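Local coordinates for protein putative lipase (Bacteroides thetaiotaomicron VPI-5482, PDB 3BZW) that probably acts as an SGNH-family (GDSL-like) lipase or esterase, perhaps on lysophospholipids, though its substrate is not established, at residues Glu88-Ile92 with Phe158-Gln162; Val105-Trp110 with Thr142-Asn148; Arg171-Phe176 with Gly237-His242. All coordinates share one frame; numbering follows the deposited sequence.

Contact 1: residues Glu88-Ile92 with Phe158-Gln162; sequences EVDAI and FPDKQ
V89 meets the second segment through both its side chain and its carbonyl. V89 CG1 touches F158 CE1 at 3.8 Å, and the two side chains cross at about a right angle. V89 O accepts a hydrogen bond from K161 NZ at 3.1 Å, with the donor nearly in line with the carbonyl. The lysine chain bends once, at chi2 (-64°), and then runs extended, which carries NZ across to this oxygen. D90 reaches the same lysine less directly. One water donates to D90 OD1 and accepts from K161 NZ, while OD1 and NZ stay 4.9 Å apart. The other carboxylate oxygen, OD2, is bonded to K28 N. A second water links D90 O to Q162 N. A91 forms a parallel bridge with Q162, and the two CB atoms lie 4.1 Å apart on one face of the sheet. The far end of Q162 leads away and bonds to P263 O. I92 N then donates to Q162 O at 2.9 Å (157°), the direct backbone bond of this pairing. On the other face, I92 CD1 sits over the F158 ring in a CH-pi contact, 3.5 Å from its centroid and displaced toward the rim. L81 of helix 74-85 touches both I92 and F158, so the ring is packed between helix and sheet. A leucine in place of F158 would probably lose the flat surface under I92 CD1 and open a gap beside V89 CG1. The type I turn from F158 to K161 leads from helix 143-157 into strand 162-166. Strands 91-95 and 162-166 lie side by side and parallel, with helix 143-157 on the connection between them, as in the alpha/beta/alpha fold of SGNH hydrolases.

Contact 2: residues Val105-Trp110 with Thr142-Asn148; sequences VPIGEW and TYRGRIN. With SO4 (sulfate ion), chain L.
P106 and I107 present their carbonyls to the N-terminal turn of helix 143-157, which T142 caps. P106 O accepts from Y143 N at 2.7 Å, and I107 O from R144 N at 2.9 Å. T142 OG1 takes the N-H of G145, as an N-cap does, and meets a water that E109 N also binds. G108 has positive phi and comes so close to T142 that a side chain here would clash with T142 CB.

Packing of side chains flanks these bonds. I107 CD1 lies alongside Y143 CD2, and V105 CG1 sits over the centre of the R146 guanidinium. R146 NH1 is held by Q70 and D100. The R144 chain crosses W110 at about a right angle. Chi2 (167°) and chi3 (170°) keep it extended, which carries its guanidinium past W110 to a bound sulfate. R144 CG is over the six-membered ring of W110, 3.6 Å from its centroid, in a CH-pi contact. Further out, the guanidinium has I107 CG2 over one face and W110 CD1 over the other. This sandwich should limit its rotation.

R144 NH1 donates to G108 O at 2.8 Å, tilted from the carbonyl plane, and to O4 of the sulfate, which probably came from the crystallisation liquor. R144 NH2 donates to sulfate O2 at 2.7 Å. E109 OE1 adds a long salt bridge to R144 NH1, at 3.9 Å. T130 of a neighbouring subunit also binds the sulfate, and K127 of the same neighbour bonds to G108 O, so this end lies at a subunit interface.

N148, buried one helical turn further on, bonds back to the loop. Its OD1 lies at the W110 ring edge and bonds to W209 NE1, while N148 ND2 meets a lone pair of W110 O at 3.0 Å.

Contact 3: residues Arg171-Phe176 with Gly237-His242; sequences RSLANF and GYDRLH. With ACT (acetate ion), chain G.
D239, whose carboxylate meets the edge of the F176 ring, has its OD1 gripped by two backbone N-H groups. L241 N donates to D239 OD1 at 3.0 Å, which closes an Asx turn. H242 N donates to D239 OD1 at 3.0 Å in a nearly straight bond (174°). D239 OD2 offers its syn lone pair to H242 ND1 at 2.7 Å, and the bond lies in the imidazole plane. Y42 OH also bonds to OD2. With CG anti to the backbone N (chi1 -168°), the carboxylate folds over its own loop, and these bonds fix its rotation.

F176 closes this group from across the contact. F176 CE1 is 3.3 Å from D239 OD2, with ring and carboxylate planes 84° apart, and its CZ nears H242 CE1 at an oblique angle. The spacing of D239 and H242 matches the Asp-x-x-His motif of SGNH hydrolases, whose aspartate and histidine serve in catalysis in characterised relatives; D239 and H242 probably correspond to them. H242 NE2 donates to acetate O at 2.9 Å. That acetate also binds S35 N, G68 N and N99 ND2, an arrangement consistent with the family's oxyanion hole.

N175 N donates to Y238 O at 2.8 Å, R240 N to L173 O, and S172 N to R240 O. A174 and D239 make a single bridge. L241 CD1 lies over one face of the R171 guanidinium, whose NH2 bonds to Q182. L173 CD2 sits 3.7 Å from R240 CZ, over the centre of that guanidinium, while R240 NE bonds to A236 O.

In the fold
Contact 1 is the buried one of the three, and it joins neighbouring strands of the central parallel sheet. Contacts 2 and 3 are partly buried: contact 2 sets a loop on a helix start, contact 3 is mostly loop. Contacts 1 and 2 share one element: helix 143-157 starts in contact 2 and runs toward the turn of contact 1. Contact 3 lies at the probable active site, its centre about 34 Å from that of contact 1. Contact 1 combines an apolar ring with a strand bond and an edge lysine, contact 2 helix-end bonds with a charged group at a subunit interface; contact 3 centres on an aspartate-histidine pair and touches no other subunit.

Contact 1: residues Glu88-Ile92 with Phe158-Gln162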
loop_
_atom_site.group_PDB
_atom_site.type_symbol
_atom_site.label_atom_id
_atom_site.label_comp_id
_atom_site.label_asym_id
_atom_site.label_seq_id
_atom_site.Cartn_x
_atom_site.Cartn_y
_atom_site.Cartn_z
ATOM N N GLU A 88 -37.711 -15.657 -33.654
ATOM C CA GLU A 88 -37.675 -16.890 -32.867
ATOM C C GLU A 88 -36.754 -16.825 -31.650
ATOM O O GLU A 88 -37.057 -17.392 -30.603
ATOM C CB GLU A 88 -37.201 -18.063 -33.731
ATOM C CG GLU A 88 -37.949 -18.272 -35.030
ATOM C CD GLU A 88 -37.292 -19.330 -35.904
ATOM O OE1 GLU A 88 -37.257 -20.512 -35.495
ATOM O OE2 GLU A 88 -36.803 -18.978 -36.998
ATOM N N VAL A 89 -35.625 -16.140 -31.797
ATOM C CA VAL A 89 -34.637 -16.067 -30.720
ATOM C C VAL A 89 -35.129 -15.434 -29.418
ATOM O O VAL A 89 -35.841 -14.427 -29.429
ATOM C CB VAL A 89 -33.349 -15.347 -31.207
ATOM C CG1 VAL A 89 -33.588 -13.850 -31.322
ATOM C CG2 VAL A 89 -32.194 -15.658 -30.265
ATOM N N ASP A 90 -34.745 -16.048 -28.298
ATOM C CA ASP A 90 -35.127 -15.579 -26.965
ATOM C C ASP A 90 -33.964 -14.955 -26.208
ATOM O O ASP A 90 -34.145 -14.007 -25.449
ATOM C CB ASP A 90 -35.675 -16.736 -26.123
ATOM C CG ASP A 90 -36.928 -17.334 -26.704
ATOM O OD1 ASP A 90 -37.854 -16.560 -27.025
ATOM O OD2 ASP A 90 -36.988 -18.576 -26.832
ATOM N N ALA A 91 -32.772 -15.504 -26.398
ATOM C CA ALA A 91 -31.589 -14.988 -25.715
ATOM C C ALA A 91 -30.360 -15.130 -26.601
ATOM O O ALA A 91 -30.379 -15.854 -27.598
ATOM C CB ALA A 91 -31.383 -15.729 -24.397
ATOM N N ILE A 92 -29.291 -14.442 -26.223
ATOM C CA ILE A 92 -28.057 -14.458 -26.994
ATOM C C ILE A 92 -26.820 -14.542 -26.114
ATOM O O ILE A 92 -26.690 -13.804 -25.137
ATOM C CB ILE A 92 -27.937 -13.177 -27.847
ATOM C CG1 ILE A 92 -29.149 -13.064 -28.769
ATOM C CG2 ILE A 92 -26.637 -13.193 -28.656
ATOM C CD1 ILE A 92 -29.172 -11.798 -29.573
ATOM N N PHE A 158 -31.459 -6.351 -30.653
ATOM C CA PHE A 158 -32.218 -7.145 -29.692
ATOM C C PHE A 158 -32.362 -6.415 -28.360
ATOM O O PHE A 158 -31.975 -6.937 -27.315
ATOM C CB PHE A 158 -31.493 -8.475 -29.470
ATOM C CG PHE A 158 -31.211 -9.231 -30.740
ATOM C CD1 PHE A 158 -32.212 -9.970 -31.361
ATOM C CD2 PHE A 158 -29.943 -9.203 -31.315
ATOM C CE1 PHE A 158 -31.953 -10.673 -32.539
ATOM C CE2 PHE A 158 -29.674 -9.903 -32.492
ATOM C CZ PHE A 158 -30.677 -10.638 -33.102
ATOM N N PRO A 159 -32.952 -5.209 -28.375
ATOM C CA PRO A 159 -33.127 -4.422 -27.150
ATOM C C PRO A 159 -33.966 -5.034 -26.032
ATOM O O PRO A 159 -33.790 -4.678 -24.865
ATOM C CB PRO A 159 -33.722 -3.109 -27.669
ATOM C CG PRO A 159 -34.522 -3.553 -28.847
ATOM C CD PRO A 159 -33.578 -4.532 -29.525
ATOM N N ASP A 160 -34.861 -5.956 -26.374
ATOM C CA ASP A 160 -35.737 -6.567 -25.372
ATOM C C ASP A 160 -35.369 -8.002 -25.021
ATOM O O ASP A 160 -36.153 -8.717 -24.392
ATOM C CB ASP A 160 -37.187 -6.521 -25.868
ATOM C CG ASP A 160 -37.405 -7.360 -27.124
ATOM O OD1 ASP A 160 -36.411 -7.690 -27.811
ATOM O OD2 ASP A 160 -38.572 -7.675 -27.433
ATOM N N LYS A 161 -34.172 -8.421 -25.412
ATOM C CA LYS A 161 -33.728 -9.783 -25.152
ATOM C C LYS A 161 -32.651 -9.880 -24.081
ATOM O O LYS A 161 -31.999 -8.893 -23.732
ATOM C CB LYS A 161 -33.177 -10.409 -26.438
ATOM C CG LYS A 161 -34.111 -10.351 -27.639
ATOM C CD LYS A 161 -35.385 -11.157 -27.422
ATOM C CE LYS A 161 -36.225 -11.166 -28.697
ATOM N NZ LYS A 161 -37.464 -11.972 -28.569
ATOM N N GLN A 162 -32.480 -11.092 -23.567
ATOM C CA GLN A 162 -31.460 -11.378 -22.571
ATOM C C GLN A 162 -30.177 -11.639 -23.362
ATOM O O GLN A 162 -30.092 -12.621 -24.101
ATOM C CB GLN A 162 -31.841 -12.629 -21.777
ATOM C CG GLN A 162 -30.829 -13.040 -20.715
ATOM C CD GLN A 162 -30.595 -11.947 -19.692
ATOM O OE1 GLN A 162 -29.797 -11.033 -19.912
ATOM N NE2 GLN A 162 -31.301 -12.025 -18.574
HETATM O O HOH W 1 -35.040 -12.618 -23.565
HETATM O O HOH W 2 -38.190 -13.999 -26.542
#

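Contact 2: residues Val105-Trp110 with Thr142-Asn148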
loop_
_atom_site.group_PDB
_atom_site.type_symbol
_atom_site.label_atom_id
_atom_site.label_comp_id
_atom_site.label_asym_id
_atom_site.label_seq_id
_atom_site.Cartn_x
_atom_site.Cartn_y
_atom_site.Cartn_z
ATOM N N VAL A 105 -4.634 -7.525 -31.340
ATOM C CA VAL A 105 -5.513 -6.369 -31.506
ATOM C C VAL A 105 -5.276 -5.435 -30.319
ATOM O O VAL A 105 -5.515 -5.811 -29.174
ATOM C CB VAL A 105 -7.014 -6.787 -31.502
ATOM C CG1 VAL A 105 -7.898 -5.549 -31.593
ATOM C CG2 VAL A 105 -7.303 -7.728 -32.660
ATOM N N PRO A 106 -4.806 -4.202 -30.576
ATOM C CA PRO A 106 -4.560 -3.265 -29.476
ATOM C C PRO A 106 -5.816 -3.070 -28.628
ATOM O O PRO A 106 -6.925 -2.988 -29.158
ATOM C CB PRO A 106 -4.143 -1.985 -30.198
ATOM C CG PRO A 106 -3.488 -2.506 -31.445
ATOM C CD PRO A 106 -4.441 -3.598 -31.869
ATOM N N ILE A 107 -5.635 -3.002 -27.313
ATOM C CA ILE A 107 -6.750 -2.830 -26.384
ATOM C C ILE A 107 -7.479 -1.509 -26.625
ATOM O O ILE A 107 -8.712 -1.465 -26.668
ATOM C CB ILE A 107 -6.254 -2.898 -24.920
ATOM C CG1 ILE A 107 -5.759 -4.314 -24.610
ATOM C CG2 ILE A 107 -7.375 -2.494 -23.962
ATOM C CD1 ILE A 107 -6.840 -5.390 -24.665
ATOM N N GLY A 108 -6.713 -0.436 -26.784
ATOM C CA GLY A 108 -7.308 0.863 -27.045
ATOM C C GLY A 108 -7.901 1.578 -25.845
ATOM O O GLY A 108 -7.444 1.406 -24.713
ATOM N N GLU A 109 -8.936 2.375 -26.104
ATOM C CA GLU A 109 -9.601 3.159 -25.070
ATOM C C GLU A 109 -11.122 3.049 -25.201
ATOM O O GLU A 109 -11.643 2.893 -26.301
ATOM C CB GLU A 109 -9.201 4.633 -25.198
ATOM C CG GLU A 109 -7.700 4.901 -25.231
ATOM C CD GLU A 109 -7.032 4.744 -23.876
ATOM O OE1 GLU A 109 -7.748 4.597 -22.859
ATOM O OE2 GLU A 109 -5.781 4.785 -23.830
ATOM N N TRP A 110 -11.825 3.160 -24.079
ATOM C CA TRP A 110 -13.286 3.071 -24.081
ATOM C C TRP A 110 -13.976 4.331 -24.604
ATOM O O TRP A 110 -14.916 4.251 -25.397
ATOM C CB TRP A 110 -13.814 2.802 -22.665
ATOM C CG TRP A 110 -13.461 1.462 -22.083
ATOM C CD1 TRP A 110 -12.655 1.221 -21.006
ATOM C CD2 TRP A 110 -13.963 0.185 -22.502
ATOM N NE1 TRP A 110 -12.629 -0.126 -20.725
ATOM C CE2 TRP A 110 -13.422 -0.784 -21.626
ATOM C CE3 TRP A 110 -14.821 -0.233 -23.530
ATOM C CZ2 TRP A 110 -13.712 -2.150 -21.747
ATOM C CZ3 TRP A 110 -15.109 -1.594 -23.651
ATOM C CH2 TRP A 110 -14.554 -2.534 -22.762
ATOM N N THR A 142 -9.393 -1.199 -32.455
ATOM C CA THR A 142 -9.032 -1.635 -31.111
ATOM C C THR A 142 -10.050 -2.596 -30.511
ATOM O O THR A 142 -11.188 -2.681 -30.970
ATOM C CB THR A 142 -8.886 -0.433 -30.164
ATOM O OG1 THR A 142 -10.178 0.119 -29.897
ATOM C CG2 THR A 142 -8.010 0.642 -30.801
ATOM N N TYR A 143 -9.627 -3.313 -29.474
ATOM C CA TYR A 143 -10.482 -4.285 -28.805
ATOM C C TYR A 143 -11.647 -3.599 -28.090
ATOM O O TYR A 143 -12.800 -4.014 -28.228
ATOM C CB TYR A 143 -9.650 -5.087 -27.805
ATOM C CG TYR A 143 -10.347 -6.302 -27.233
ATOM C CD1 TYR A 143 -10.774 -7.343 -28.063
ATOM C CD2 TYR A 143 -10.538 -6.436 -25.860
ATOM C CE1 TYR A 143 -11.365 -8.489 -27.537
ATOM C CE2 TYR A 143 -11.132 -7.575 -25.324
ATOM C CZ TYR A 143 -11.537 -8.598 -26.167
ATOM O OH TYR A 143 -12.082 -9.742 -25.637
ATOM N N ARG A 144 -11.348 -2.555 -27.323
ATOM C CA ARG A 144 -12.389 -1.826 -26.607
ATOM C C ARG A 144 -13.335 -1.190 -27.618
ATOM O O ARG A 144 -14.546 -1.118 -27.395
ATOM C CB ARG A 144 -11.765 -0.760 -25.702
ATOM C CG ARG A 144 -11.178 -1.336 -24.415
ATOM C CD ARG A 144 -10.293 -0.334 -23.695
ATOM N NE ARG A 144 -9.922 -0.804 -22.361
ATOM C CZ ARG A 144 -8.968 -0.261 -21.615
ATOM N NH1 ARG A 144 -8.275 0.774 -22.068
ATOM N NH2 ARG A 144 -8.712 -0.744 -20.406
ATOM N N GLY A 145 -12.774 -0.741 -28.737
ATOM C CA GLY A 145 -13.590 -0.137 -29.777
ATOM C C GLY A 145 -14.538 -1.164 -30.367
ATOM O O GLY A 145 -15.700 -0.867 -30.646
ATOM N N ARG A 146 -14.040 -2.383 -30.558
ATOM C CA ARG A 146 -14.851 -3.462 -31.116
ATOM C C ARG A 146 -15.970 -3.862 -30.162
ATOM O O ARG A 146 -17.072 -4.206 -30.591
ATOM C CB ARG A 146 -13.973 -4.679 -31.419
ATOM C CG ARG A 146 -12.963 -4.442 -32.524
ATOM C CD ARG A 146 -12.098 -5.671 -32.751
ATOM N NE ARG A 146 -11.203 -5.493 -33.890
ATOM C CZ ARG A 146 -10.493 -6.472 -34.438
ATOM N NH1 ARG A 146 -10.576 -7.702 -33.948
ATOM N NH2 ARG A 146 -9.705 -6.224 -35.477
ATOM N N ILE A 147 -15.683 -3.829 -28.864
ATOM C CA ILE A 147 -16.692 -4.180 -27.877
ATOM C C ILE A 147 -17.775 -3.099 -27.870
ATOM O O ILE A 147 -18.965 -3.405 -27.773
ATOM C CB ILE A 147 -16.068 -4.334 -26.467
ATOM C CG1 ILE A 147 -15.160 -5.570 -26.445
ATOM C CG2 ILE A 147 -17.163 -4.481 -25.416
ATOM C CD1 ILE A 147 -14.375 -5.754 -25.151
ATOM N N ASN A 148 -17.364 -1.838 -27.984
ATOM C CA ASN A 148 -18.327 -0.739 -28.008
ATOM C C ASN A 148 -19.267 -0.907 -29.201
ATOM O O ASN A 148 -20.486 -0.796 -29.063
ATOM C CB ASN A 148 -17.618 0.617 -28.115
ATOM C CG ASN A 148 -16.945 1.034 -26.820
ATOM O OD1 ASN A 148 -17.300 0.566 -25.737
ATOM N ND2 ASN A 148 -15.981 1.941 -26.926
HETATM S S SO4 L . -6.440 1.496 -18.765
HETATM O O1 SO4 L . -5.252 1.337 -17.897
HETATM O O2 SO4 L . -7.443 0.478 -18.391
HETATM O O3 SO4 L . -7.023 2.839 -18.574
HETATM O O4 SO4 L . -6.052 1.321 -20.178
HETATM O O HOH W 3 -10.364 2.530 -28.703
#

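Contact 3: residues Arg171-Phe176 with Gly237-His242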
loop_
_atom_site.group_PDB
_atom_site.type_symbol
_atom_site.label_atom_id
_atom_site.label_comp_id
_atom_site.label_asym_id
_atom_site.label_seq_id
_atom_site.Cartn_x
_atom_site.Cartn_y
_atom_site.Cartn_z
ATOM N N ARG A 171 -5.862 -20.435 -22.072
ATOM C CA ARG A 171 -5.380 -21.100 -23.275
ATOM C C ARG A 171 -3.895 -21.401 -23.245
ATOM O O ARG A 171 -3.119 -20.659 -22.651
ATOM C CB ARG A 171 -5.670 -20.202 -24.474
ATOM C CG ARG A 171 -5.203 -18.766 -24.258
ATOM C CD ARG A 171 -5.420 -17.917 -25.494
ATOM N NE ARG A 171 -4.508 -18.308 -26.559
ATOM C CZ ARG A 171 -4.754 -18.138 -27.852
ATOM N NH1 ARG A 171 -5.892 -17.580 -28.247
ATOM N NH2 ARG A 171 -3.863 -18.531 -28.748
ATOM N N SER A 172 -3.501 -22.484 -23.908
ATOM C CA SER A 172 -2.096 -22.848 -23.968
ATOM C C SER A 172 -1.644 -22.927 -25.426
ATOM O O SER A 172 -2.314 -22.402 -26.319
ATOM C CB SER A 172 -1.841 -24.171 -23.240
ATOM O OG SER A 172 -0.447 -24.428 -23.155
ATOM N N LEU A 173 -0.517 -23.585 -25.671
ATOM C CA LEU A 173 0.038 -23.670 -27.017
ATOM C C LEU A 173 -0.860 -24.296 -28.079
ATOM O O LEU A 173 -1.681 -25.164 -27.795
ATOM C CB LEU A 173 1.379 -24.415 -26.975
ATOM C CG LEU A 173 1.343 -25.919 -26.692
ATOM C CD1 LEU A 173 1.175 -26.676 -27.998
ATOM C CD2 LEU A 173 2.633 -26.344 -26.012
ATOM N N ALA A 174 -0.691 -23.832 -29.312
ATOM C CA ALA A 174 -1.446 -24.347 -30.449
ATOM C C ALA A 174 -0.568 -24.234 -31.691
ATOM O O ALA A 174 0.002 -23.180 -31.967
ATOM C CB ALA A 174 -2.740 -23.560 -30.644
ATOM N N ASN A 175 -0.460 -25.329 -32.431
ATOM C CA ASN A 175 0.346 -25.362 -33.643
ATOM C C ASN A 175 -0.497 -25.969 -34.758
ATOM O O ASN A 175 -0.746 -27.173 -34.768
ATOM C CB ASN A 175 1.615 -26.189 -33.390
ATOM C CG ASN A 175 2.419 -26.440 -34.656
ATOM O OD1 ASN A 175 2.480 -25.594 -35.548
ATOM N ND2 ASN A 175 3.056 -27.605 -34.728
ATOM N N PHE A 176 -0.939 -25.128 -35.690
ATOM C CA PHE A 176 -1.783 -25.579 -36.796
ATOM C C PHE A 176 -1.114 -25.454 -38.163
ATOM O O PHE A 176 -1.787 -25.237 -39.175
ATOM C CB PHE A 176 -3.092 -24.784 -36.804
ATOM C CG PHE A 176 -3.833 -24.817 -35.495
ATOM C CD1 PHE A 176 -4.325 -26.017 -34.987
ATOM C CD2 PHE A 176 -4.030 -23.649 -34.762
ATOM C CE1 PHE A 176 -5.002 -26.052 -33.765
ATOM C CE2 PHE A 176 -4.707 -23.673 -33.540
ATOM C CZ PHE A 176 -5.193 -24.879 -33.040
ATOM N N GLY A 237 -0.341 -32.518 -27.798
ATOM C CA GLY A 237 0.872 -32.073 -28.458
ATOM C C GLY A 237 0.776 -30.881 -29.390
ATOM O O GLY A 237 1.755 -30.148 -29.558
ATOM N N TYR A 238 -0.397 -30.660 -29.981
ATOM C CA TYR A 238 -0.552 -29.575 -30.943
ATOM C C TYR A 238 -1.698 -28.591 -30.721
ATOM O O TYR A 238 -1.741 -27.542 -31.369
ATOM C CB TYR A 238 -0.697 -30.177 -32.345
ATOM C CG TYR A 238 0.429 -31.118 -32.721
ATOM C CD1 TYR A 238 1.578 -30.650 -33.362
ATOM C CD2 TYR A 238 0.359 -32.474 -32.403
ATOM C CE1 TYR A 238 2.635 -31.523 -33.680
ATOM C CE2 TYR A 238 1.401 -33.346 -32.712
ATOM C CZ TYR A 238 2.533 -32.867 -33.350
ATOM O OH TYR A 238 3.555 -33.743 -33.654
ATOM N N ASP A 239 -2.631 -28.917 -29.835
ATOM C CA ASP A 239 -3.764 -28.026 -29.619
ATOM C C ASP A 239 -4.245 -27.975 -28.176
ATOM O O ASP A 239 -5.078 -28.782 -27.758
ATOM C CB ASP A 239 -4.929 -28.433 -30.527
ATOM C CG ASP A 239 -6.024 -27.380 -30.579
ATOM O OD1 ASP A 239 -6.006 -26.461 -29.729
ATOM O OD2 ASP A 239 -6.902 -27.471 -31.462
ATOM N N ARG A 240 -3.715 -27.014 -27.426
ATOM C CA ARG A 240 -4.091 -26.819 -26.034
ATOM C C ARG A 240 -4.930 -25.546 -25.955
ATOM O O ARG A 240 -4.974 -24.877 -24.919
ATOM C CB ARG A 240 -2.839 -26.695 -25.159
ATOM C CG ARG A 240 -1.913 -27.896 -25.263
ATOM C CD ARG A 240 -0.749 -27.804 -24.290
ATOM N NE ARG A 240 0.241 -28.844 -24.559
ATOM C CZ ARG A 240 1.357 -29.013 -23.861
ATOM N NH1 ARG A 240 1.631 -28.210 -22.839
ATOM N NH2 ARG A 240 2.204 -29.983 -24.190
ATOM N N LEU A 241 -5.585 -25.226 -27.070
ATOM C CA LEU A 241 -6.442 -24.045 -27.183
ATOM C C LEU A 241 -7.916 -24.443 -27.246
ATOM O O LEU A 241 -8.743 -23.929 -26.494
ATOM C CB LEU A 241 -6.078 -23.242 -28.442
ATOM C CG LEU A 241 -7.062 -22.169 -28.936
ATOM C CD1 LEU A 241 -7.181 -21.049 -27.901
ATOM C CD2 LEU A 241 -6.583 -21.607 -30.272
ATOM N N HIS A 242 -8.243 -25.368 -28.142
ATOM C CA HIS A 242 -9.626 -25.806 -28.288
ATOM C C HIS A 242 -10.003 -26.960 -27.365
ATOM O O HIS A 242 -9.333 -27.994 -27.331
ATOM C CB HIS A 242 -9.909 -26.213 -29.736
ATOM C CG HIS A 242 -9.564 -25.157 -30.740
ATOM N ND1 HIS A 242 -8.526 -25.293 -31.636
ATOM C CD2 HIS A 242 -10.134 -23.958 -31.004
ATOM C CE1 HIS A 242 -8.474 -24.226 -32.413
ATOM N NE2 HIS A 242 -9.440 -23.400 -32.050
HETATM C C ACT G . -10.513 -20.025 -32.644
HETATM O O ACT G . -9.655 -20.751 -33.116
HETATM O OXT ACT G . -11.293 -19.449 -33.383
HETATM C CH3 ACT G . -10.622 -19.854 -31.150
HETATM O O HOH W 4 0.083 -26.302 -21.259
#